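Local coordinates for protein nucleoporin NUP170 (Chaetomium thermophilum, PDB 5HAX) that probably serves as a scaffold component of the nuclear pore complex, combining an N-terminal beta-propeller with a C-terminal alpha-helical region, at residues 85-93 with 106-117; 236-244 with 251-259. All coordinates share one frame; numbering follows the deposited sequence. Where two conformers were deposited one is given.

Interaction 1. Residues 85-93 with 106-117; sequences WASIDSSLF and GYEEATHTITAV
Val117 sets CB over one face of the Trp85 indole, 3.8 Å from the centroid of the six-membered ring, a CH-pi contact beside which both its methyls also lie near the ring. With CG between the backbone N and the carbonyl carbon (chi1 58°), Trp85 swings its ring to this side. At the ring edge, NE1 gives its proton to water 1, which bonds weakly back to Val117 O. Replacing Trp85 by an alanine would remove the ring under Val117 and is likely to leave a gap between the two sheets. Next along, Ile114 CD1 lies 3.8 Å from Leu92 CB; branched aliphatic side chains suit this apolar meeting of two sheets. At the turn, Ile114 N bonds almost straight (173°) to Asp89 O, 2.8 Å away, in the type II' turn Ile88-Ser91. Water 2 accepts from Ser87 OG and donates to Asp89 O and Ile114 O, while water 4 joins Ser90 O, Tyr107 O and Ala110 N. Leu92 and Tyr107 form a hydrogen-bonded antiparallel pair. Further out, Val137 backs Leu92 and Ile114. Consecutive sheets, consistent with propeller blades, are thus joined by apolar packing inside and by backbone and water bonds at the turn.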
loop_
_atom_site.group_PDB
_atom_site.type_symbol
_atom_site.label_atom_id
_atom_site.label_comp_id
_atom_site.label_asym_id
_atom_site.label_seq_id
_atom_site.Cartn_x
_atom_site.Cartn_y
_atom_site.Cartn_z
ATOM N N TRP A 85 5.606 -2.963 20.916
ATOM C CA TRP A 85 5.252 -2.923 22.327
ATOM C C TRP A 85 5.262 -4.327 22.905
ATOM O O TRP A 85 5.120 -5.325 22.191
ATOM C CB TRP A 85 3.884 -2.266 22.561
ATOM C CG TRP A 85 2.731 -2.919 21.853
ATOM C CD1 TRP A 85 2.221 -2.577 20.638
ATOM C CD2 TRP A 85 1.934 -4.012 22.330
ATOM N NE1 TRP A 85 1.160 -3.391 20.322
ATOM C CE2 TRP A 85 0.963 -4.280 21.345
ATOM C CE3 TRP A 85 1.949 -4.791 23.491
ATOM C CZ2 TRP A 85 0.018 -5.293 21.483
ATOM C CZ3 TRP A 85 1.008 -5.798 23.625
ATOM C CH2 TRP A 85 0.056 -6.038 22.627
ATOM N N ALA A 86 5.442 -4.383 24.222
ATOM C CA ALA A 86 5.426 -5.625 24.976
ATOM C C ALA A 86 4.682 -5.375 26.277
ATOM O O ALA A 86 4.960 -4.392 26.969
ATOM C CB ALA A 86 6.846 -6.125 25.263
ATOM N N SER A 87 3.733 -6.250 26.595
ATOM C CA SER A 87 3.013 -6.198 27.859
ATOM C C SER A 87 3.467 -7.352 28.742
ATOM O O SER A 87 3.617 -8.482 28.270
ATOM C CB SER A 87 1.498 -6.262 27.643
ATOM O OG SER A 87 1.094 -7.530 27.155
ATOM N N ILE A 88 3.707 -7.054 30.017
ATOM C CA ILE A 88 4.079 -8.053 31.016
ATOM C C ILE A 88 3.126 -7.876 32.188
ATOM O O ILE A 88 3.226 -6.891 32.931
ATOM C CB ILE A 88 5.540 -7.916 31.472
ATOM C CG1 ILE A 88 6.488 -8.047 30.278
ATOM C CG2 ILE A 88 5.875 -8.973 32.514
ATOM C CD1 ILE A 88 6.907 -6.727 29.685
ATOM N N ASP A 89 2.208 -8.828 32.357
ATOM C CA ASP A 89 1.179 -8.747 33.386
ATOM C C ASP A 89 0.430 -7.422 33.280
ATOM O O ASP A 89 -0.278 -7.191 32.295
ATOM C CB ASP A 89 1.799 -8.933 34.774
ATOM C CG ASP A 89 2.422 -10.306 34.952
ATOM O OD1 ASP A 89 1.835 -11.298 34.467
ATOM O OD2 ASP A 89 3.501 -10.395 35.573
ATOM N N SER A 90 0.581 -6.542 34.270
ATOM C CA SER A 90 -0.111 -5.257 34.294
ATOM C C SER A 90 0.762 -4.102 33.809
ATOM O O SER A 90 0.401 -2.939 34.023
ATOM C CB SER A 90 -0.610 -4.960 35.710
ATOM O OG SER A 90 0.462 -4.927 36.635
ATOM N N SER A 91 1.891 -4.388 33.161
ATOM C CA SER A 91 2.831 -3.363 32.727
ATOM C C SER A 91 2.993 -3.397 31.213
ATOM O O SER A 91 2.943 -4.461 30.590
ATOM C CB SER A 91 4.194 -3.548 33.404
ATOM O OG SER A 91 4.107 -3.304 34.797
ATOM N N LEU A 92 3.198 -2.215 30.627
ATOM C CA LEU A 92 3.310 -2.048 29.182
ATOM C C LEU A 92 4.564 -1.254 28.845
ATOM O O LEU A 92 4.883 -0.269 29.517
ATOM C CB LEU A 92 2.079 -1.331 28.620
ATOM C CG LEU A 92 2.114 -1.004 27.127
ATOM C CD1 LEU A 92 2.230 -2.274 26.296
ATOM C CD2 LEU A 92 0.878 -0.212 26.744
ATOM N N PHE A 93 5.259 -1.672 27.785
ATOM C CA PHE A 93 6.505 -1.035 27.367
ATOM C C PHE A 93 6.509 -0.862 25.854
ATOM O O PHE A 93 6.364 -1.842 25.117
ATOM C CB PHE A 93 7.716 -1.859 27.813
ATOM C CG PHE A 93 7.824 -2.008 29.301
ATOM C CD1 PHE A 93 8.411 -1.015 30.066
ATOM C CD2 PHE A 93 7.331 -3.136 29.936
ATOM C CE1 PHE A 93 8.509 -1.146 31.439
ATOM C CE2 PHE A 93 7.425 -3.273 31.308
ATOM C CZ PHE A 93 8.015 -2.276 32.060
ATOM N N GLY A 106 7.791 3.273 29.402
ATOM C CA GLY A 106 7.062 2.416 30.325
ATOM C C GLY A 106 5.757 3.051 30.781
ATOM O O GLY A 106 5.684 4.254 31.021
ATOM N N TYR A 107 4.725 2.216 30.894
ATOM C CA TYR A 107 3.427 2.631 31.421
ATOM C C TYR A 107 2.914 1.511 32.313
ATOM O O TYR A 107 2.581 0.427 31.820
ATOM C CB TYR A 107 2.433 2.936 30.302
ATOM C CG TYR A 107 1.029 3.176 30.805
ATOM C CD1 TYR A 107 0.081 2.163 30.786
ATOM C CD2 TYR A 107 0.656 4.412 31.314
ATOM C CE1 TYR A 107 -1.203 2.377 31.250
ATOM C CE2 TYR A 107 -0.624 4.636 31.782
ATOM C CZ TYR A 107 -1.551 3.614 31.746
ATOM O OH TYR A 107 -2.829 3.829 32.210
ATOM N N GLU A 108 2.841 1.776 33.621
ATOM C CA GLU A 108 2.537 0.748 34.609
ATOM C C GLU A 108 1.413 1.173 35.549
ATOM O O GLU A 108 1.293 0.623 36.647
ATOM C CB GLU A 108 3.795 0.396 35.404
ATOM C CG GLU A 108 5.042 0.296 34.532
ATOM C CD GLU A 108 6.243 -0.265 35.270
ATOM O OE1 GLU A 108 6.051 -1.055 36.217
ATOM O OE2 GLU A 108 7.383 0.086 34.897
ATOM N N GLU A 109 0.583 2.134 35.137
ATOM C CA GLU A 109 -0.539 2.550 35.972
ATOM C C GLU A 109 -1.563 1.436 36.130
ATOM O O GLU A 109 -2.238 1.360 37.162
ATOM C CB GLU A 109 -1.215 3.786 35.376
ATOM C CG GLU A 109 -0.293 4.974 35.158
ATOM C CD GLU A 109 0.415 5.403 36.426
ATOM O OE1 GLU A 109 1.652 5.244 36.500
ATOM O OE2 GLU A 109 -0.264 5.902 37.349
ATOM N N ALA A 110 -1.695 0.574 35.123
ATOM C CA ALA A 110 -2.730 -0.449 35.135
ATOM C C ALA A 110 -2.591 -1.354 36.352
ATOM O O ALA A 110 -1.486 -1.659 36.813
ATOM C CB ALA A 110 -2.671 -1.285 33.856
ATOM N N THR A 111 -3.739 -1.792 36.861
ATOM C CA THR A 111 -3.807 -2.619 38.059
ATOM C C THR A 111 -3.964 -4.102 37.757
ATOM O O THR A 111 -3.550 -4.931 38.573
ATOM C CB THR A 111 -4.970 -2.159 38.952
ATOM O OG1 THR A 111 -5.171 -3.107 40.008
ATOM C CG2 THR A 111 -6.268 -2.009 38.152
ATOM N N HIS A 112 -4.528 -4.456 36.604
ATOM C CA HIS A 112 -4.783 -5.842 36.238
ATOM C C HIS A 112 -4.094 -6.187 34.920
ATOM O O HIS A 112 -3.582 -5.319 34.208
ATOM C CB HIS A 112 -6.290 -6.109 36.139
ATOM C CG HIS A 112 -6.986 -6.121 37.465
ATOM N ND1 HIS A 112 -7.657 -5.026 37.965
ATOM C CD2 HIS A 112 -7.109 -7.094 38.399
ATOM C CE1 HIS A 112 -8.167 -5.324 39.146
ATOM N NE2 HIS A 112 -7.848 -6.573 39.434
ATOM N N THR A 113 -4.094 -7.485 34.610
ATOM C CA THR A 113 -3.377 -8.001 33.448
ATOM C C THR A 113 -3.868 -7.347 32.161
ATOM O O THR A 113 -5.073 -7.259 31.915
ATOM C CB THR A 113 -3.557 -9.518 33.360
ATOM O OG1 THR A 113 -3.185 -10.120 34.606
ATOM C CG2 THR A 113 -2.710 -10.105 32.235
ATOM N N ILE A 114 -2.924 -6.904 31.334
ATOM C CA ILE A 114 -3.246 -6.351 30.023
ATOM C C ILE A 114 -3.528 -7.498 29.062
ATOM O O ILE A 114 -2.737 -8.444 28.959
ATOM C CB ILE A 114 -2.096 -5.467 29.509
ATOM C CG1 ILE A 114 -1.975 -4.206 30.368
ATOM C CG2 ILE A 114 -2.319 -5.078 28.046
ATOM C CD1 ILE A 114 -0.695 -3.430 30.138
ATOM N N THR A 115 -4.647 -7.406 28.342
ATOM C CA THR A 115 -5.059 -8.436 27.398
ATOM C C THR A 115 -5.066 -7.972 25.948
ATOM O O THR A 115 -5.111 -8.818 25.049
ATOM C CB THR A 115 -6.461 -8.955 27.758
ATOM O OG1 THR A 115 -7.381 -7.860 27.825
ATOM C CG2 THR A 115 -6.435 -9.678 29.103
ATOM N N ALA A 116 -5.020 -6.667 25.696
ATOM C CA ALA A 116 -4.985 -6.154 24.334
ATOM C C ALA A 116 -4.508 -4.709 24.360
ATOM O O ALA A 116 -4.757 -3.978 25.322
ATOM C CB ALA A 116 -6.359 -6.247 23.660
ATOM N N VAL A 117 -3.817 -4.317 23.290
ATOM C CA VAL A 117 -3.315 -2.957 23.112
ATOM C C VAL A 117 -3.435 -2.600 21.635
ATOM O O VAL A 117 -3.193 -3.442 20.765
ATOM C CB VAL A 117 -1.850 -2.821 23.586
ATOM C CG1 VAL A 117 -1.337 -1.402 23.356
ATOM C CG2 VAL A 117 -1.719 -3.206 25.054
HETATM O O HOH W 1 -1.039 -3.689 18.177
HETATM O O HOH W 2 0.154 -8.648 29.503
HETATM O O HOH W 3 0.962 -2.265 36.679
HETATM O O HOH W 4 0.092 -0.342 32.940
#

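Interaction 2. Residues 236-244 with 251-259; sequences DDTRNLLYS and IRTYHMEGP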
loop_
_atom_site.group_PDB
_atom_site.type_symbol
_atom_site.label_atom_id
_atom_site.label_comp_id
_atom_site.label_asym_id
_atom_site.label_seq_id
_atom_site.Cartn_x
_atom_site.Cartn_y
_atom_site.Cartn_z
ATOM N N ASP A 236 -13.173 -1.865 7.298
ATOM C CA ASP A 236 -13.055 -1.309 5.947
ATOM C C ASP A 236 -13.793 0.027 5.922
ATOM O O ASP A 236 -15.018 0.068 5.758
ATOM C CB ASP A 236 -13.601 -2.265 4.891
ATOM C CG ASP A 236 -13.421 -1.733 3.476
ATOM O OD1 ASP A 236 -12.729 -0.704 3.310
ATOM O OD2 ASP A 236 -13.961 -2.346 2.531
ATOM N N ASP A 237 -13.033 1.117 6.067
ATOM C CA ASP A 237 -13.620 2.454 6.106
ATOM C C ASP A 237 -14.272 2.834 4.783
ATOM O O ASP A 237 -15.265 3.570 4.777
ATOM C CB ASP A 237 -12.548 3.483 6.466
ATOM C CG ASP A 237 -12.054 3.343 7.892
ATOM O OD1 ASP A 237 -12.893 3.243 8.810
ATOM O OD2 ASP A 237 -10.822 3.333 8.096
ATOM N N THR A 238 -13.736 2.354 3.658
ATOM C CA THR A 238 -14.267 2.736 2.353
ATOM C C THR A 238 -15.693 2.245 2.147
ATOM O O THR A 238 -16.401 2.778 1.285
ATOM C CB THR A 238 -13.377 2.194 1.232
ATOM O OG1 THR A 238 -13.488 0.765 1.166
ATOM C CG2 THR A 238 -11.918 2.585 1.457
ATOM N N ARG A 239 -16.125 1.240 2.911
ATOM C CA ARG A 239 -17.482 0.717 2.836
ATOM C C ARG A 239 -18.245 0.877 4.143
ATOM O O ARG A 239 -19.403 0.451 4.221
ATOM C CB ARG A 239 -17.455 -0.766 2.444
ATOM C CG ARG A 239 -16.590 -1.085 1.235
ATOM C CD ARG A 239 -16.646 -2.566 0.924
ATOM N NE ARG A 239 -15.530 -3.017 0.093
ATOM C CZ ARG A 239 -15.590 -3.224 -1.219
ATOM N NH1 ARG A 239 -14.511 -3.645 -1.865
ATOM N NH2 ARG A 239 -16.716 -3.017 -1.892
ATOM N N ASN A 240 -17.633 1.485 5.163
ATOM C CA ASN A 240 -18.235 1.613 6.492
ATOM C C ASN A 240 -18.631 0.249 7.057
ATOM O O ASN A 240 -19.668 0.103 7.707
ATOM C CB ASN A 240 -19.436 2.560 6.465
ATOM C CG ASN A 240 -19.042 3.992 6.161
ATOM O OD1 ASN A 240 -17.943 4.432 6.500
ATOM N ND2 ASN A 240 -19.940 4.727 5.521
ATOM N N LEU A 241 -17.791 -0.756 6.822
ATOM C CA LEU A 241 -18.054 -2.113 7.273
ATOM C C LEU A 241 -17.070 -2.529 8.358
ATOM O O LEU A 241 -15.961 -1.999 8.472
ATOM C CB LEU A 241 -17.980 -3.107 6.109
ATOM C CG LEU A 241 -19.015 -2.940 4.995
ATOM C CD1 LEU A 241 -18.792 -3.989 3.918
ATOM C CD2 LEU A 241 -20.434 -3.025 5.544
ATOM N N LEU A 242 -17.516 -3.492 9.162
ATOM C CA LEU A 242 -16.712 -4.146 10.184
ATOM C C LEU A 242 -16.955 -5.643 10.067
ATOM O O LEU A 242 -18.109 -6.074 9.982
ATOM C CB LEU A 242 -17.089 -3.638 11.581
ATOM C CG LEU A 242 -16.365 -4.231 12.790
ATOM C CD1 LEU A 242 -14.907 -3.809 12.817
ATOM C CD2 LEU A 242 -17.065 -3.808 14.071
ATOM N N TYR A 243 -15.877 -6.428 10.045
ATOM C CA TYR A 243 -15.953 -7.879 9.930
ATOM C C TYR A 243 -15.405 -8.534 11.191
ATOM O O TYR A 243 -14.424 -8.056 11.768
ATOM C CB TYR A 243 -15.155 -8.399 8.730
ATOM C CG TYR A 243 -15.524 -7.812 7.388
ATOM C CD1 TYR A 243 -16.581 -8.324 6.652
ATOM C CD2 TYR A 243 -14.792 -6.764 6.844
ATOM C CE1 TYR A 243 -16.913 -7.797 5.416
ATOM C CE2 TYR A 243 -15.113 -6.229 5.610
ATOM C CZ TYR A 243 -16.175 -6.752 4.899
ATOM O OH TYR A 243 -16.502 -6.229 3.668
ATOM N N SER A 244 -16.031 -9.636 11.605
ATOM C CA SER A 244 -15.498 -10.489 12.659
ATOM C C SER A 244 -15.339 -11.911 12.137
ATOM O O SER A 244 -16.145 -12.381 11.324
ATOM C CB SER A 244 -16.396 -10.493 13.905
ATOM O OG SER A 244 -17.513 -11.351 13.741
ATOM N N ILE A 251 -18.116 -15.923 9.466
ATOM C CA ILE A 251 -17.807 -14.553 9.068
ATOM C C ILE A 251 -19.064 -13.717 9.260
ATOM O O ILE A 251 -20.103 -13.996 8.649
ATOM C CB ILE A 251 -17.329 -14.477 7.609
ATOM C CG1 ILE A 251 -16.083 -15.344 7.402
ATOM C CG2 ILE A 251 -17.051 -13.029 7.216
ATOM C CD1 ILE A 251 -15.660 -15.463 5.949
ATOM N N ARG A 252 -18.968 -12.686 10.096
ATOM C CA ARG A 252 -20.063 -11.759 10.335
ATOM C C ARG A 252 -19.693 -10.384 9.797
ATOM O O ARG A 252 -18.564 -9.920 9.985
ATOM C CB ARG A 252 -20.389 -11.673 11.829
ATOM C CG ARG A 252 -20.969 -12.959 12.405
ATOM C CD ARG A 252 -21.158 -12.865 13.913
ATOM N NE ARG A 252 -21.923 -13.991 14.447
ATOM C CZ ARG A 252 -21.403 -15.168 14.787
ATOM N NH1 ARG A 252 -20.105 -15.399 14.643
ATOM N NH2 ARG A 252 -22.188 -16.123 15.268
ATOM N N THR A 253 -20.641 -9.746 9.113
ATOM C CA THR A 253 -20.458 -8.418 8.538
ATOM C C THR A 253 -21.389 -7.441 9.242
ATOM O O THR A 253 -22.586 -7.711 9.380
ATOM C CB THR A 253 -20.741 -8.417 7.033
ATOM O OG1 THR A 253 -19.908 -9.385 6.384
ATOM C CG2 THR A 253 -20.482 -7.034 6.424
ATOM N N TYR A 254 -20.833 -6.315 9.682
ATOM C CA TYR A 254 -21.580 -5.256 10.346
ATOM C C TYR A 254 -21.428 -3.968 9.549
ATOM O O TYR A 254 -20.356 -3.696 9.000
ATOM C CB TYR A 254 -21.085 -5.039 11.781
ATOM C CG TYR A 254 -21.171 -6.260 12.668
ATOM C CD1 TYR A 254 -20.230 -7.275 12.577
ATOM C CD2 TYR A 254 -22.185 -6.390 13.605
ATOM C CE1 TYR A 254 -20.302 -8.392 13.388
ATOM C CE2 TYR A 254 -22.266 -7.502 14.423
ATOM C CZ TYR A 254 -21.321 -8.500 14.312
ATOM O OH TYR A 254 -21.395 -9.609 15.122
ATOM N N HIS A 255 -22.496 -3.176 9.492
ATOM C CA HIS A 255 -22.509 -1.922 8.750
ATOM C C HIS A 255 -22.709 -0.764 9.717
ATOM O O HIS A 255 -23.565 -0.832 10.606
ATOM C CB HIS A 255 -23.610 -1.918 7.688
ATOM C CG HIS A 255 -23.699 -0.636 6.919
ATOM N ND1 HIS A 255 -24.774 0.220 7.020
ATOM C CD2 HIS A 255 -22.842 -0.062 6.041
ATOM C CE1 HIS A 255 -24.578 1.263 6.235
ATOM N NE2 HIS A 255 -23.412 1.118 5.630
ATOM N N MET A 256 -21.917 0.293 9.539
ATOM C CA MET A 256 -22.019 1.498 10.361
ATOM C C MET A 256 -22.972 2.467 9.665
ATOM O O MET A 256 -22.572 3.370 8.929
ATOM C CB MET A 256 -20.642 2.112 10.582
ATOM C CG MET A 256 -19.695 1.219 11.364
ATOM S SD MET A 256 -18.001 1.831 11.363
ATOM C CE MET A 256 -17.127 0.388 10.761
ATOM N N GLU A 257 -24.268 2.261 9.908
ATOM C CA GLU A 257 -25.293 3.103 9.304
ATOM C C GLU A 257 -25.319 4.509 9.887
ATOM O O GLU A 257 -26.047 5.361 9.369
ATOM C CB GLU A 257 -26.672 2.454 9.464
ATOM C CG GLU A 257 -27.057 2.131 10.900
ATOM C CD GLU A 257 -28.462 1.574 11.015
ATOM O OE1 GLU A 257 -29.148 1.463 9.976
ATOM O OE2 GLU A 257 -28.881 1.247 12.146
ATOM N N GLY A 258 -24.547 4.769 10.939
ATOM C CA GLY A 258 -24.465 6.084 11.525
ATOM C C GLY A 258 -23.226 6.231 12.381
ATOM O O GLY A 258 -22.496 5.267 12.629
ATOM N N PRO A 259 -22.966 7.451 12.858
ATOM C CA PRO A 259 -21.761 7.685 13.672
ATOM C C PRO A 259 -21.759 6.939 14.994
ATOM O O PRO A 259 -20.695 6.833 15.618
ATOM C CB PRO A 259 -21.774 9.203 13.892
ATOM C CG PRO A 259 -23.210 9.592 13.737
ATOM C CD PRO A 259 -23.772 8.672 12.696
HETATM O O HOH W 5 -17.816 -14.051 13.401
HETATM O O HOH W 6 -19.029 -11.000 16.057
#
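Asn240 takes the left-handed backbone conformation (phi 56°, psi 39°) as the first residue of a G1 beta bulge, in which it and Leu241 both face Asp236, and its carbonyl O still accepts a bond from Met256 N at 2.9 Å. Asparagine tolerates this conformation better than most residues with a side chain. Met256, bent at its last torsion, curls its methyl CE back to 3.5 Å from Leu241 O and against Leu242 CB; the flexible methionine chain can bend so that its methyl rests against the neighbouring strand.

Beyond the bulge the strands pair antiparallel. On the face of Leu242, Ser244, Arg252 and Tyr254, the Tyr254 ring presents its edge to Leu242 O, with CD1 3.6 Å away. Ser244 OG, lodged between its own backbone N and carbonyl carbon (chi1 80°), lies 3.5 Å from Arg252 CB. Two waters meet Ser244 OG: water 5 links it to Arg252 NH1, and water 6 links it to Tyr254 OH, which lies 2.9 Å from water 6. On the other face, Tyr243 and Thr253 run side by side, Thr253 OG1 lying at the edge of the Tyr243 ring, 3.5 Å from Tyr243 CD1, and Leu241 CD2 meets the edge of the His255 imidazole.

Arg252 makes salt bridges to Glu228 and Glu267, fixing its extended chain. The hairpin forms the two inner strands of a four-stranded sheet, flanked by 230-236 and 263-268, while His308 of strand 307-313 touches Leu241 and Tyr243, and Met342 of strand 341-348 packs on Tyr243 and Thr253.

Both interactions belong to the beta-propeller-like region, their centres about 29 Å apart and without touch, but they hold different elements. Interaction 2 stays within one sheet: neighbouring strands of a hairpin, largely buried, are joined by regular backbone pairing and have side chains on both faces. Interaction 1 combines a short strand pairing with a junction between two successive sheets, where apolar side chains from the two sheets pack together and the polar bonds gather at a partly exposed turn. Waters serve each differently, bridging mostly backbone groups in 85-93 with 106-117 and side-chain groups in 236-244 with 251-259. Interaction 1 also borders a chain of another protein, which bonds to the Gly106 backbone.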